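Local coordinates for protein N-alpha-acetyltransferase 35, NatC auxiliary subunit (Saccharomyces cerevisiae, PDB 6YGA) that serves as the large, mostly helical auxiliary subunit of the NatC N-terminal acetyltransferase, whose complex acetylates the N-terminal methionine of the L-A virus Gag protein, at residues S88-A93 and T218-I223; E202-L207 and I223-I228; Q362-H367 and Q433-W438; F371-P376 and E529-T534. All blocks are in the same frame, centred on the assembly; numbering follows the deposited sequence.

Contact 1 of 4, residues S88-A93 and T218-I223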
loop_
_atom_site.group_PDB
_atom_site.type_symbol
_atom_site.label_atom_id
_atom_site.label_comp_id
_atom_site.label_asym_id
_atom_site.label_seq_id
_atom_site.Cartn_x
_atom_site.Cartn_y
_atom_site.Cartn_z
ATOM N N SER B 88 22.215 -13.164 28.871
ATOM C CA SER B 88 21.071 -12.256 28.906
ATOM C C SER B 88 21.287 -11.051 27.998
ATOM O O SER B 88 20.378 -10.661 27.255
ATOM C CB SER B 88 20.791 -11.806 30.339
ATOM O OG SER B 88 20.158 -12.837 31.080
ATOM N N VAL B 89 22.477 -10.447 28.043
ATOM C CA VAL B 89 22.770 -9.319 27.160
ATOM C C VAL B 89 22.708 -9.755 25.702
ATOM O O VAL B 89 22.164 -9.046 24.848
ATOM C CB VAL B 89 24.134 -8.699 27.521
ATOM C CG1 VAL B 89 24.690 -7.892 26.355
ATOM C CG2 VAL B 89 23.999 -7.820 28.759
ATOM N N ALA B 90 23.243 -10.941 25.396
ATOM C CA ALA B 90 23.165 -11.448 24.030
ATOM C C ALA B 90 21.722 -11.712 23.619
ATOM O O ALA B 90 21.341 -11.456 22.472
ATOM C CB ALA B 90 24.007 -12.716 23.890
ATOM N N ALA B 91 20.900 -12.220 24.542
ATOM C CA ALA B 91 19.496 -12.462 24.216
ATOM C C ALA B 91 18.733 -11.155 24.043
ATOM O O ALA B 91 17.840 -11.060 23.193
ATOM C CB ALA B 91 18.846 -13.328 25.294
ATOM N N ILE B 92 19.063 -10.141 24.847
ATOM C CA ILE B 92 18.436 -8.830 24.701
ATOM C C ILE B 92 18.779 -8.224 23.345
ATOM O O ILE B 92 17.899 -7.748 22.618
ATOM C CB ILE B 92 18.860 -7.906 25.857
ATOM C CG1 ILE B 92 18.199 -8.330 27.170
ATOM C CG2 ILE B 92 18.512 -6.460 25.557
ATOM C CD1 ILE B 92 18.668 -7.530 28.370
ATOM N N ALA B 93 20.064 -8.241 22.981
ATOM C CA ALA B 93 20.471 -7.667 21.703
ATOM C C ALA B 93 19.865 -8.436 20.536
ATOM O O ALA B 93 19.458 -7.838 19.534
ATOM C CB ALA B 93 21.995 -7.642 21.597
ATOM N N THR B 218 30.241 -15.391 20.675
ATOM C CA THR B 218 30.283 -15.260 19.222
ATOM C C THR B 218 29.033 -14.562 18.702
ATOM O O THR B 218 29.112 -13.702 17.818
ATOM C CB THR B 218 30.434 -16.637 18.572
ATOM O OG1 THR B 218 31.479 -17.368 19.226
ATOM C CG2 THR B 218 30.772 -16.498 17.097
HETATM N N MSE B 219 27.871 -14.916 19.246
HETATM C CA MSE B 219 26.611 -14.267 18.899
HETATM C C MSE B 219 26.668 -12.757 19.103
HETATM O O MSE B 219 26.266 -11.984 18.231
HETATM C CB MSE B 219 25.473 -14.850 19.733
HETATM C CG MSE B 219 24.761 -16.022 19.092
HETATM SE SE MSE B 219 23.337 -15.428 17.905
HETATM C CE MSE B 219 22.134 -14.670 19.252
ATOM N N LEU B 220 27.166 -12.348 20.272
ATOM C CA LEU B 220 27.203 -10.929 20.606
ATOM C C LEU B 220 28.184 -10.176 19.715
ATOM O O LEU B 220 27.938 -9.020 19.354
ATOM C CB LEU B 220 27.556 -10.752 22.082
ATOM C CG LEU B 220 27.246 -9.390 22.700
ATOM C CD1 LEU B 220 25.807 -9.002 22.412
ATOM C CD2 LEU B 220 27.505 -9.415 24.202
ATOM N N LYS B 221 29.300 -10.813 19.349
ATOM C CA LYS B 221 30.232 -10.190 18.414
ATOM C C LYS B 221 29.578 -9.958 17.057
ATOM O O LYS B 221 29.734 -8.886 16.458
ATOM C CB LYS B 221 31.485 -11.054 18.265
ATOM C CG LYS B 221 32.293 -11.233 19.546
ATOM C CD LYS B 221 33.531 -12.085 19.295
ATOM C CE LYS B 221 34.433 -11.455 18.243
ATOM N NZ LYS B 221 35.556 -12.355 17.855
ATOM N N HIS B 222 28.837 -10.948 16.553
ATOM C CA HIS B 222 28.183 -10.782 15.257
ATOM C C HIS B 222 27.060 -9.755 15.333
ATOM O O HIS B 222 26.866 -8.973 14.396
ATOM C CB HIS B 222 27.647 -12.120 14.750
ATOM C CG HIS B 222 28.693 -13.007 14.149
ATOM N ND1 HIS B 222 29.067 -14.206 14.717
ATOM C CD2 HIS B 222 29.441 -12.874 13.028
ATOM C CE1 HIS B 222 30.002 -14.771 13.974
ATOM N NE2 HIS B 222 30.248 -13.984 12.943
ATOM N N ILE B 223 26.304 -9.753 16.433
ATOM C CA ILE B 223 25.248 -8.761 16.617
ATOM C C ILE B 223 25.832 -7.354 16.586
ATOM O O ILE B 223 25.304 -6.455 15.921
ATOM C CB ILE B 223 24.487 -9.028 17.929
ATOM C CG1 ILE B 223 23.578 -10.249 17.786
ATOM C CG2 ILE B 223 23.681 -7.813 18.347
ATOM C CD1 ILE B 223 22.849 -10.613 19.059
#
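Ala90 and Ala93 of the helix segment 88-93 face Leu220 and Ile223 of the helix segment 218-223, the two running in the same general direction with axes 9.4 Å apart at closest approach and 38° between them. This is a buried helix-helix packing in the N-terminal helical part of the subunit, between helices 85-104 and 215-231. The backbones come nearest at Ala90 and Leu220, whose CA atoms lie 5.3 Å apart; the alanines at 90 and 93 keep the backbones close, their methyls facing the other helix. Leu220 and Ile223, with their longer branched side chains, make the contacts from the other side. Leu220 turns its CG anti to the backbone N (chi1 -163°), and its two methyls then divide the work: CD1 settles against Ala90 CA at 3.9 Å and also touches the Ala93 methyl, while CD2 reaches Val89 CG1, likewise at 3.9 Å, from a side chain that lies aslant to its own. Beta-branched Ile223 spans Ala90 to Ala93 with its two arms. No hydrogen bond links the segments, so shape and apolar burial carry the contact. Beyond it, Val89 also leans on Leu143 and Tyr144 of helix 142-167, and Met219, a selenomethionine here, on Val257 of helix 245-260. Of the two arms, Ile223 CG2 meets Ala93 CB at 3.7 Å, and Ile223 CD1 lies 3.8 Å from Ala90 O.

Contact 2 of 4, residues E202-L207 and I223-I228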
loop_
_atom_site.group_PDB
_atom_site.type_symbol
_atom_site.label_atom_id
_atom_site.label_comp_id
_atom_site.label_asym_id
_atom_site.label_seq_id
_atom_site.Cartn_x
_atom_site.Cartn_y
_atom_site.Cartn_z
ATOM N N GLU B 202 34.232 0.182 20.508
ATOM C CA GLU B 202 34.780 0.021 21.852
ATOM C C GLU B 202 34.157 -1.171 22.567
ATOM O O GLU B 202 34.848 -1.907 23.282
ATOM C CB GLU B 202 34.576 1.300 22.662
ATOM C CG GLU B 202 35.419 2.477 22.194
ATOM C CD GLU B 202 35.129 3.748 22.967
ATOM O OE1 GLU B 202 34.361 3.687 23.951
ATOM O OE2 GLU B 202 35.668 4.809 22.589
ATOM N N SER B 203 32.848 -1.378 22.395
ATOM C CA SER B 203 32.222 -2.566 22.962
ATOM C C SER B 203 32.730 -3.834 22.290
ATOM O O SER B 203 32.798 -4.888 22.932
ATOM C CB SER B 203 30.701 -2.477 22.848
ATOM O OG SER B 203 30.181 -1.490 23.721
ATOM N N LEU B 204 33.096 -3.755 21.007
ATOM C CA LEU B 204 33.675 -4.915 20.339
ATOM C C LEU B 204 35.013 -5.290 20.960
ATOM O O LEU B 204 35.296 -6.475 21.168
ATOM C CB LEU B 204 33.833 -4.648 18.841
ATOM C CG LEU B 204 32.893 -5.405 17.898
ATOM C CD1 LEU B 204 33.329 -5.228 16.452
ATOM C CD2 LEU B 204 32.817 -6.881 18.268
ATOM N N GLN B 205 35.840 -4.292 21.282
ATOM C CA GLN B 205 37.146 -4.569 21.874
ATOM C C GLN B 205 37.017 -5.164 23.271
ATOM O O GLN B 205 37.849 -5.987 23.672
ATOM C CB GLN B 205 37.990 -3.294 21.920
ATOM C CG GLN B 205 37.978 -2.456 20.640
ATOM C CD GLN B 205 38.536 -3.181 19.425
ATOM O OE1 GLN B 205 39.108 -4.268 19.530
ATOM N NE2 GLN B 205 38.372 -2.571 18.257
ATOM N N ILE B 206 35.992 -4.760 24.027
ATOM C CA ILE B 206 35.739 -5.380 25.325
ATOM C C ILE B 206 35.463 -6.868 25.153
ATOM O O ILE B 206 35.914 -7.696 25.954
ATOM C CB ILE B 206 34.581 -4.664 26.049
ATOM C CG1 ILE B 206 34.980 -3.229 26.411
ATOM C CG2 ILE B 206 34.155 -5.432 27.300
ATOM C CD1 ILE B 206 33.924 -2.478 27.199
ATOM N N LEU B 207 34.726 -7.232 24.099
ATOM C CA LEU B 207 34.440 -8.641 23.845
ATOM C C LEU B 207 35.688 -9.397 23.404
ATOM O O LEU B 207 35.825 -10.590 23.702
ATOM C CB LEU B 207 33.333 -8.774 22.797
ATOM C CG LEU B 207 32.028 -8.033 23.099
ATOM C CD1 LEU B 207 30.986 -8.297 22.020
ATOM C CD2 LEU B 207 31.492 -8.409 24.473
ATOM N N ILE B 223 26.304 -9.753 16.433
ATOM C CA ILE B 223 25.248 -8.761 16.617
ATOM C C ILE B 223 25.832 -7.354 16.586
ATOM O O ILE B 223 25.304 -6.455 15.921
ATOM C CB ILE B 223 24.487 -9.028 17.929
ATOM C CG1 ILE B 223 23.578 -10.249 17.786
ATOM C CG2 ILE B 223 23.681 -7.813 18.347
ATOM C CD1 ILE B 223 22.849 -10.613 19.059
ATOM N N LEU B 224 26.946 -7.152 17.295
ATOM C CA LEU B 224 27.568 -5.833 17.350
ATOM C C LEU B 224 28.002 -5.364 15.965
ATOM O O LEU B 224 27.802 -4.197 15.607
ATOM C CB LEU B 224 28.759 -5.859 18.308
ATOM C CG LEU B 224 28.919 -4.656 19.237
ATOM C CD1 LEU B 224 27.709 -4.518 20.119
ATOM C CD2 LEU B 224 30.149 -4.810 20.094
ATOM N N LYS B 225 28.595 -6.257 15.170
ATOM C CA LYS B 225 29.039 -5.867 13.835
ATOM C C LYS B 225 27.854 -5.617 12.910
ATOM O O LYS B 225 27.922 -4.755 12.027
ATOM C CB LYS B 225 29.957 -6.934 13.245
ATOM C CG LYS B 225 31.275 -7.122 13.976
ATOM C CD LYS B 225 32.141 -8.148 13.262
ATOM C CE LYS B 225 33.520 -8.252 13.892
ATOM N NZ LYS B 225 34.394 -9.224 13.176
ATOM N N ILE B 226 26.765 -6.371 13.091
ATOM C CA ILE B 226 25.551 -6.132 12.311
ATOM C C ILE B 226 25.024 -4.728 12.578
ATOM O O ILE B 226 24.674 -3.988 11.650
ATOM C CB ILE B 226 24.488 -7.204 12.622
ATOM C CG1 ILE B 226 24.834 -8.533 11.947
ATOM C CG2 ILE B 226 23.106 -6.743 12.181
ATOM C CD1 ILE B 226 23.804 -9.620 12.188
ATOM N N ILE B 227 24.979 -4.335 13.854
ATOM C CA ILE B 227 24.494 -3.004 14.209
ATOM C C ILE B 227 25.366 -1.928 13.572
ATOM O O ILE B 227 24.862 -0.910 13.084
ATOM C CB ILE B 227 24.422 -2.856 15.740
ATOM C CG1 ILE B 227 23.422 -3.863 16.319
ATOM C CG2 ILE B 227 24.029 -1.439 16.133
ATOM C CD1 ILE B 227 23.245 -3.775 17.820
ATOM N N ILE B 228 26.685 -2.146 13.546
ATOM C CA ILE B 228 27.592 -1.204 12.890
ATOM C C ILE B 228 27.231 -1.053 11.416
ATOM O O ILE B 228 27.229 0.058 10.871
ATOM C CB ILE B 228 29.054 -1.654 13.074
ATOM C CG1 ILE B 228 29.483 -1.474 14.532
ATOM C CG2 ILE B 228 29.979 -0.896 12.130
ATOM C CD1 ILE B 228 30.918 -1.863 14.805
#
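Leu204 and Leu224 mark the nearest approach of two almost antiparallel helix segments, 202-207 and 223-228, whose axes pass 10.3 Å apart with 164° between their directions. The arrangement is an antiparallel helical hairpin: helix 193-209 ends, the chain turns within a few residues, and helix 215-231 runs back alongside. One methyl of Leu224 does most of the work. Its CD2 presses into the backbone of the opposing helix, 3.3 Å from Leu204 N and 3.5 Å from Ser203 C, and is flanked by Ser203 CB and by Leu207 CD1. Serine suits this spot because its short side chain leaves room for the methyl, while its hydroxyl is held elsewhere, by Ser150 OG of helix 142-167. The two leucine side chains lie alongside each other, pointing opposite ways, with Leu204 CG 3.6 Å from Leu224 CD2. Whereas Leu224 reaches the opposite backbone, the branches of Leu204 pack on side chains, CD2 against Leu224 and CD1 against Lys225. At the margin, Lys225 has CG anti to the carbonyl carbon (chi1 -65°) and a straight chain beyond it, which runs across Leu204, roughly perpendicular to it, and brings lysine methylenes into the apolar surface. A more distant touch joins Leu204 CD1 to Ile228 CD1, at 4.5 Å. That same CD1 of Leu204 rests 3.7 Å from Lys225 CG and 4.0 Å from Lys225 CE.

Contact 3 of 4, residues Q362-H367 and Q433-W438. With EDO (1,2-ethanediol), chain C; EDO (1,2-ethanediol), chain D.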
loop_
_atom_site.group_PDB
_atom_site.type_symbol
_atom_site.label_atom_id
_atom_site.label_comp_id
_atom_site.label_asym_id
_atom_site.label_seq_id
_atom_site.Cartn_x
_atom_site.Cartn_y
_atom_site.Cartn_z
ATOM N N GLN B 362 18.149 18.121 -18.853
ATOM C CA GLN B 362 19.099 17.306 -19.605
ATOM C C GLN B 362 18.713 15.834 -19.561
ATOM O O GLN B 362 18.788 15.132 -20.576
ATOM C CB GLN B 362 20.513 17.497 -19.056
ATOM C CG GLN B 362 21.131 18.847 -19.356
ATOM C CD GLN B 362 22.499 18.998 -18.728
ATOM O OE1 GLN B 362 22.941 18.142 -17.960
ATOM N NE2 GLN B 362 23.180 20.091 -19.051
ATOM N N PHE B 363 18.292 15.356 -18.390
ATOM C CA PHE B 363 17.872 13.966 -18.247
ATOM C C PHE B 363 16.640 13.673 -19.096
ATOM O O PHE B 363 16.544 12.607 -19.718
ATOM C CB PHE B 363 17.604 13.674 -16.771
ATOM C CG PHE B 363 17.299 12.240 -16.471
ATOM C CD1 PHE B 363 18.267 11.262 -16.629
ATOM C CD2 PHE B 363 16.052 11.873 -15.994
ATOM C CE1 PHE B 363 17.989 9.941 -16.338
ATOM C CE2 PHE B 363 15.769 10.556 -15.697
ATOM C CZ PHE B 363 16.740 9.588 -15.869
ATOM N N TYR B 364 15.691 14.610 -19.139
ATOM C CA TYR B 364 14.494 14.423 -19.952
ATOM C C TYR B 364 14.832 14.421 -21.437
ATOM O O TYR B 364 14.343 13.574 -22.193
ATOM C CB TYR B 364 13.470 15.512 -19.634
ATOM C CG TYR B 364 12.378 15.653 -20.673
ATOM C CD1 TYR B 364 11.278 14.808 -20.671
ATOM C CD2 TYR B 364 12.446 16.640 -21.651
ATOM C CE1 TYR B 364 10.281 14.935 -21.617
ATOM C CE2 TYR B 364 11.452 16.774 -22.602
ATOM C CZ TYR B 364 10.371 15.919 -22.580
ATOM O OH TYR B 364 9.375 16.047 -23.522
ATOM N N LEU B 365 15.664 15.369 -21.875
ATOM C CA LEU B 365 16.016 15.443 -23.289
ATOM C C LEU B 365 16.790 14.211 -23.743
ATOM O O LEU B 365 16.749 13.856 -24.926
ATOM C CB LEU B 365 16.816 16.715 -23.560
ATOM C CG LEU B 365 16.048 18.025 -23.376
ATOM C CD1 LEU B 365 16.981 19.204 -23.569
ATOM C CD2 LEU B 365 14.877 18.104 -24.345
ATOM N N LEU B 366 17.496 13.545 -22.823
ATOM C CA LEU B 366 18.166 12.297 -23.176
ATOM C C LEU B 366 17.158 11.213 -23.531
ATOM O O LEU B 366 17.384 10.428 -24.460
ATOM C CB LEU B 366 19.065 11.837 -22.030
ATOM C CG LEU B 366 20.515 12.320 -22.057
ATOM C CD1 LEU B 366 21.212 11.947 -20.762
ATOM C CD2 LEU B 366 21.250 11.728 -23.253
ATOM N N HIS B 367 16.041 11.149 -22.802
ATOM C CA HIS B 367 15.010 10.171 -23.131
ATOM C C HIS B 367 14.427 10.438 -24.512
ATOM O O HIS B 367 14.245 9.509 -25.307
ATOM C CB HIS B 367 13.903 10.185 -22.076
ATOM C CG HIS B 367 14.316 9.611 -20.758
ATOM N ND1 HIS B 367 15.210 10.243 -19.920
ATOM C CD2 HIS B 367 13.962 8.462 -20.134
ATOM C CE1 HIS B 367 15.388 9.509 -18.837
ATOM N NE2 HIS B 367 14.644 8.423 -18.942
ATOM N N GLN B 433 6.173 18.324 -32.524
ATOM C CA GLN B 433 5.781 16.944 -32.788
ATOM C C GLN B 433 6.761 15.913 -32.239
ATOM O O GLN B 433 6.360 14.772 -31.989
ATOM C CB GLN B 433 5.596 16.742 -34.294
ATOM C CG GLN B 433 4.419 17.528 -34.869
ATOM C CD GLN B 433 3.116 17.257 -34.130
ATOM O OE1 GLN B 433 2.738 16.105 -33.911
ATOM N NE2 GLN B 433 2.427 18.317 -33.739
ATOM N N VAL B 434 8.028 16.277 -32.040
ATOM C CA VAL B 434 8.976 15.334 -31.452
ATOM C C VAL B 434 8.621 15.060 -29.994
ATOM O O VAL B 434 8.511 13.902 -29.573
ATOM C CB VAL B 434 10.416 15.858 -31.595
ATOM C CG1 VAL B 434 11.407 14.904 -30.943
ATOM C CG2 VAL B 434 10.762 16.065 -33.065
ATOM N N TYR B 435 8.420 16.119 -29.205
ATOM C CA TYR B 435 8.033 15.923 -27.810
ATOM C C TYR B 435 6.621 15.359 -27.704
ATOM O O TYR B 435 6.341 14.541 -26.821
ATOM C CB TYR B 435 8.151 17.233 -27.033
ATOM C CG TYR B 435 9.540 17.823 -27.054
ATOM C CD1 TYR B 435 10.607 17.154 -26.470
ATOM C CD2 TYR B 435 9.787 19.047 -27.662
ATOM C CE1 TYR B 435 11.881 17.685 -26.493
ATOM C CE2 TYR B 435 11.058 19.587 -27.689
ATOM C CZ TYR B 435 12.101 18.900 -27.102
ATOM O OH TYR B 435 13.372 19.427 -27.119
ATOM N N CYS B 436 5.721 15.783 -28.596
ATOM C CA CYS B 436 4.392 15.180 -28.654
ATOM C C CYS B 436 4.485 13.678 -28.903
ATOM O O CYS B 436 3.759 12.891 -28.284
ATOM C CB CYS B 436 3.558 15.866 -29.740
ATOM S SG CYS B 436 1.896 15.201 -29.997
ATOM N N SER B 437 5.398 13.258 -29.783
ATOM C CA SER B 437 5.558 11.836 -30.074
ATOM C C SER B 437 6.039 11.070 -28.844
ATOM O O SER B 437 5.488 10.018 -28.501
ATOM C CB SER B 437 6.522 11.649 -31.247
ATOM O OG SER B 437 7.029 10.328 -31.307
ATOM N N TRP B 438 7.065 11.587 -28.161
ATOM C CA TRP B 438 7.588 10.896 -26.986
ATOM C C TRP B 438 6.568 10.873 -25.853
ATOM O O TRP B 438 6.443 9.868 -25.144
ATOM C CB TRP B 438 8.887 11.551 -26.516
ATOM C CG TRP B 438 9.482 10.888 -25.309
ATOM C CD1 TRP B 438 10.378 9.858 -25.299
ATOM C CD2 TRP B 438 9.220 11.205 -23.936
ATOM N NE1 TRP B 438 10.692 9.516 -24.005
ATOM C CE2 TRP B 438 9.994 10.328 -23.149
ATOM C CE3 TRP B 438 8.406 12.143 -23.294
ATOM C CZ2 TRP B 438 9.980 10.363 -21.756
ATOM C CZ3 TRP B 438 8.392 12.175 -21.911
ATOM C CH2 TRP B 438 9.175 11.292 -21.157
HETATM C C1 EDO C . 13.578 6.397 -23.269
HETATM O O1 EDO C . 13.373 6.745 -24.643
HETATM C C2 EDO C . 12.234 6.159 -22.590
HETATM O O2 EDO C . 11.443 7.353 -22.643
HETATM C C1 EDO D . 20.047 15.264 -24.283
HETATM O O1 EDO D . 20.890 15.607 -23.176
HETATM C C2 EDO D . 20.635 15.774 -25.593
HETATM O O2 EDO D . 19.615 15.741 -26.597
#
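Tyr364 and Trp438 each hold CG anti to the backbone N (chi1 163° and -180°), and this pair of torsions swings both rings into the space between their helices. There the edge of Tyr364 points at the face of the indole in a T-shaped stack: the tyrosine ring and the indole six-membered ring have centroids 5.1 Å apart and planes at 87°. The leading atom is Tyr364 CE1, 3.4 Å from Trp438 CZ3. The CE2 side of Tyr364 and its hydroxyl meet Tyr435, with Tyr364 OH lying 3.4 Å from Tyr435 CD1. Tyr435 in turn receives Leu365, whose CD2 touches the phenolic oxygen and CE1 of that ring. The helix segments cross nearly at right angles, and large rings suit axes 11.6 Å apart because they span much of that distance. The packing joins helix 360-372 to the start of helix 433-456 within the TPR-like helical region of the subunit, and Phe427 of helix 406-429 adds to the cluster by touching both tyrosines. His367 borders the indole through its CB, near Trp438 NE1. Its imidazole is fixed at both nitrogens: His367 ND1 gives a hydrogen bond to Phe363 O, 2.7 Å long with that oxygen in the ring plane, and NE2 is bonded to Tyr399 OH of helix 386-402. A 1,2-ethanediol molecule, probably from the crystallisation liquor, links the two helices. Its O1 bonds to His367 O, and Trp438 NE1 donates to its O2 at 2.7 Å.

Contact 4 of 4, residues F371-P376 and E529-T534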
loop_
_atom_site.group_PDB
_atom_site.type_symbol
_atom_site.label_atom_id
_atom_site.label_comp_id
_atom_site.label_asym_id
_atom_site.label_seq_id
_atom_site.Cartn_x
_atom_site.Cartn_y
_atom_site.Cartn_z
ATOM N N PHE B 371 14.894 7.989 -27.999
ATOM C CA PHE B 371 13.682 7.470 -28.620
ATOM C C PHE B 371 13.456 8.016 -30.024
ATOM O O PHE B 371 12.908 7.306 -30.877
ATOM C CB PHE B 371 12.466 7.784 -27.744
ATOM C CG PHE B 371 11.163 7.310 -28.325
ATOM C CD1 PHE B 371 10.747 6.000 -28.148
ATOM C CD2 PHE B 371 10.351 8.176 -29.043
ATOM C CE1 PHE B 371 9.544 5.557 -28.680
ATOM C CE2 PHE B 371 9.148 7.742 -29.583
ATOM C CZ PHE B 371 8.742 6.430 -29.401
ATOM N N SER B 372 13.866 9.257 -30.289
ATOM C CA SER B 372 13.617 9.883 -31.579
ATOM C C SER B 372 14.866 10.090 -32.420
ATOM O O SER B 372 14.739 10.340 -33.623
ATOM C CB SER B 372 12.929 11.241 -31.391
ATOM O OG SER B 372 13.831 12.189 -30.853
ATOM N N ALA B 373 16.058 10.000 -31.824
ATOM C CA ALA B 373 17.324 10.166 -32.541
ATOM C C ALA B 373 17.422 11.543 -33.193
ATOM O O ALA B 373 17.917 11.684 -34.313
ATOM C CB ALA B 373 17.526 9.058 -33.579
ATOM N N GLN B 374 16.962 12.574 -32.486
ATOM C CA GLN B 374 16.977 13.933 -33.009
ATOM C C GLN B 374 17.472 14.903 -31.949
ATOM O O GLN B 374 16.977 14.904 -30.817
ATOM C CB GLN B 374 15.591 14.349 -33.505
ATOM C CG GLN B 374 15.366 14.052 -34.978
ATOM C CD GLN B 374 13.934 14.275 -35.412
ATOM O OE1 GLN B 374 13.022 14.317 -34.588
ATOM N NE2 GLN B 374 13.728 14.418 -36.717
ATOM N N THR B 375 18.449 15.723 -32.327
ATOM C CA THR B 375 18.970 16.740 -31.432
ATOM C C THR B 375 17.922 17.830 -31.221
ATOM O O THR B 375 17.114 18.102 -32.112
ATOM C CB THR B 375 20.242 17.360 -32.007
ATOM O OG1 THR B 375 19.931 18.045 -33.228
ATOM C CG2 THR B 375 21.273 16.282 -32.284
ATOM N N PRO B 376 17.908 18.462 -30.043
ATOM C CA PRO B 376 16.961 19.570 -29.826
ATOM C C PRO B 376 17.137 20.711 -30.818
ATOM O O PRO B 376 16.140 21.269 -31.295
ATOM C CB PRO B 376 17.263 20.006 -28.385
ATOM C CG PRO B 376 17.878 18.796 -27.745
ATOM C CD PRO B 376 18.666 18.125 -28.825
ATOM N N GLU B 529 25.257 7.167 -35.782
ATOM C CA GLU B 529 25.369 6.232 -34.667
ATOM C C GLU B 529 24.108 6.239 -33.809
ATOM O O GLU B 529 23.637 5.180 -33.376
ATOM C CB GLU B 529 26.602 6.570 -33.829
ATOM C CG GLU B 529 26.847 5.630 -32.661
ATOM C CD GLU B 529 28.121 5.963 -31.909
ATOM O OE1 GLU B 529 28.892 6.823 -32.388
ATOM O OE2 GLU B 529 28.352 5.365 -30.837
ATOM N N GLN B 530 23.535 7.423 -33.568
ATOM C CA GLN B 530 22.313 7.503 -32.772
ATOM C C GLN B 530 21.115 6.943 -33.532
ATOM O O GLN B 530 20.235 6.311 -32.934
ATOM C CB GLN B 530 22.054 8.949 -32.350
ATOM C CG GLN B 530 20.825 9.115 -31.475
ATOM C CD GLN B 530 20.930 8.333 -30.182
ATOM O OE1 GLN B 530 21.786 8.614 -29.343
ATOM N NE2 GLN B 530 20.066 7.340 -30.017
ATOM N N LEU B 531 21.059 7.166 -34.849
ATOM C CA LEU B 531 19.973 6.606 -35.649
ATOM C C LEU B 531 19.982 5.083 -35.602
ATOM O O LEU B 531 18.929 4.454 -35.445
ATOM C CB LEU B 531 20.073 7.097 -37.091
ATOM C CG LEU B 531 19.605 8.524 -37.375
ATOM C CD1 LEU B 531 20.075 8.975 -38.750
ATOM C CD2 LEU B 531 18.090 8.616 -37.270
ATOM N N GLN B 532 21.160 4.471 -35.734
ATOM C CA GLN B 532 21.234 3.016 -35.660
ATOM C C GLN B 532 20.823 2.520 -34.283
ATOM O O GLN B 532 20.098 1.525 -34.164
ATOM C CB GLN B 532 22.642 2.537 -36.004
ATOM C CG GLN B 532 23.062 2.812 -37.439
ATOM C CD GLN B 532 22.321 1.952 -38.449
ATOM O OE1 GLN B 532 21.699 0.950 -38.095
ATOM N NE2 GLN B 532 22.390 2.340 -39.718
ATOM N N ALA B 533 21.270 3.202 -33.228
ATOM C CA ALA B 533 20.912 2.783 -31.877
ATOM C C ALA B 533 19.412 2.921 -31.646
ATOM O O ALA B 533 18.775 2.029 -31.073
ATOM C CB ALA B 533 21.700 3.592 -30.848
ATOM N N THR B 534 18.831 4.040 -32.086
ATOM C CA THR B 534 17.388 4.220 -31.973
ATOM C C THR B 534 16.636 3.183 -32.799
ATOM O O THR B 534 15.623 2.636 -32.348
ATOM C CB THR B 534 17.009 5.639 -32.401
ATOM O OG1 THR B 534 17.566 6.578 -31.474
ATOM C CG2 THR B 534 15.499 5.814 -32.439
#
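Apolar packing centres on Ala373, whose methyl points at the helix segment 529-534 and sits among Gln530, Leu531 and Thr534. Ala373 CB lies 3.8 Å from Leu531 CD2, and the aliphatic part of Gln530 closes in beside it, with Gln530 CG 3.8 Å from Ala373 CA. Thr534 packs with both branches in van der Waals contact. Its CG2, anti to the backbone N, is carried to 3.4 Å from Phe371 O, while Thr534 OG1 comes within 3.3 Å of Ala373 CB. Alanine suits position 373, whose CA is only 5.4 Å from the CA of Leu531. In backbone terms, this is the C-terminal end of helix 360-372: Ala373 is the first residue to leave the helical conformation and does so with positive phi (60°), turning the chain away as it meets the side of the long helix 511-564. Both belong to the TPR-like region of the subunit. Phe371, whose CB points away from 529-534, packs its side chain with Phe441 of helix 433-456 and Phe482 of helix 465-506; Leu531 reaches the latter helix too, at Ile490 and Ile494. The polar interactions gather on the threonine hydroxyl. Thr534 OG1 is hydrogen-bonded to Glu370 O, tying the two helices together three residues before the packed alanine. Thr534 OG1 also accepts a bond from Gln530 NE2, 3.0 Å long with an N-H...O angle of 156°, and lies near the amide plane of the glutamine, whose chain bends at chi2 (61°) to reach it.

Overall arrangement
From the N terminus, 124 residues separate segment 88-93 from 218-223, where contact 1 closes. Contact 2 closes a far shorter loop, the hairpin from 202-207 to 223-228; the segments of the two contacts alternate along the chain, so they cross, sharing Ile223 and helix 215-231, and Leu207 CD1 packs on Leu220 CG. Both are complete before contacts 3 and 4 begin, with centres 52 to 58 Å away. These also cross: helix 360-372 serves both, meeting helix 433-456 in contact 3 and helix 511-564 in contact 4. With centres 11 Å apart they touch, Phe371 lying against Trp438 and Ser437. One pair thus ties the N-terminal helices, the other the TPR-like region.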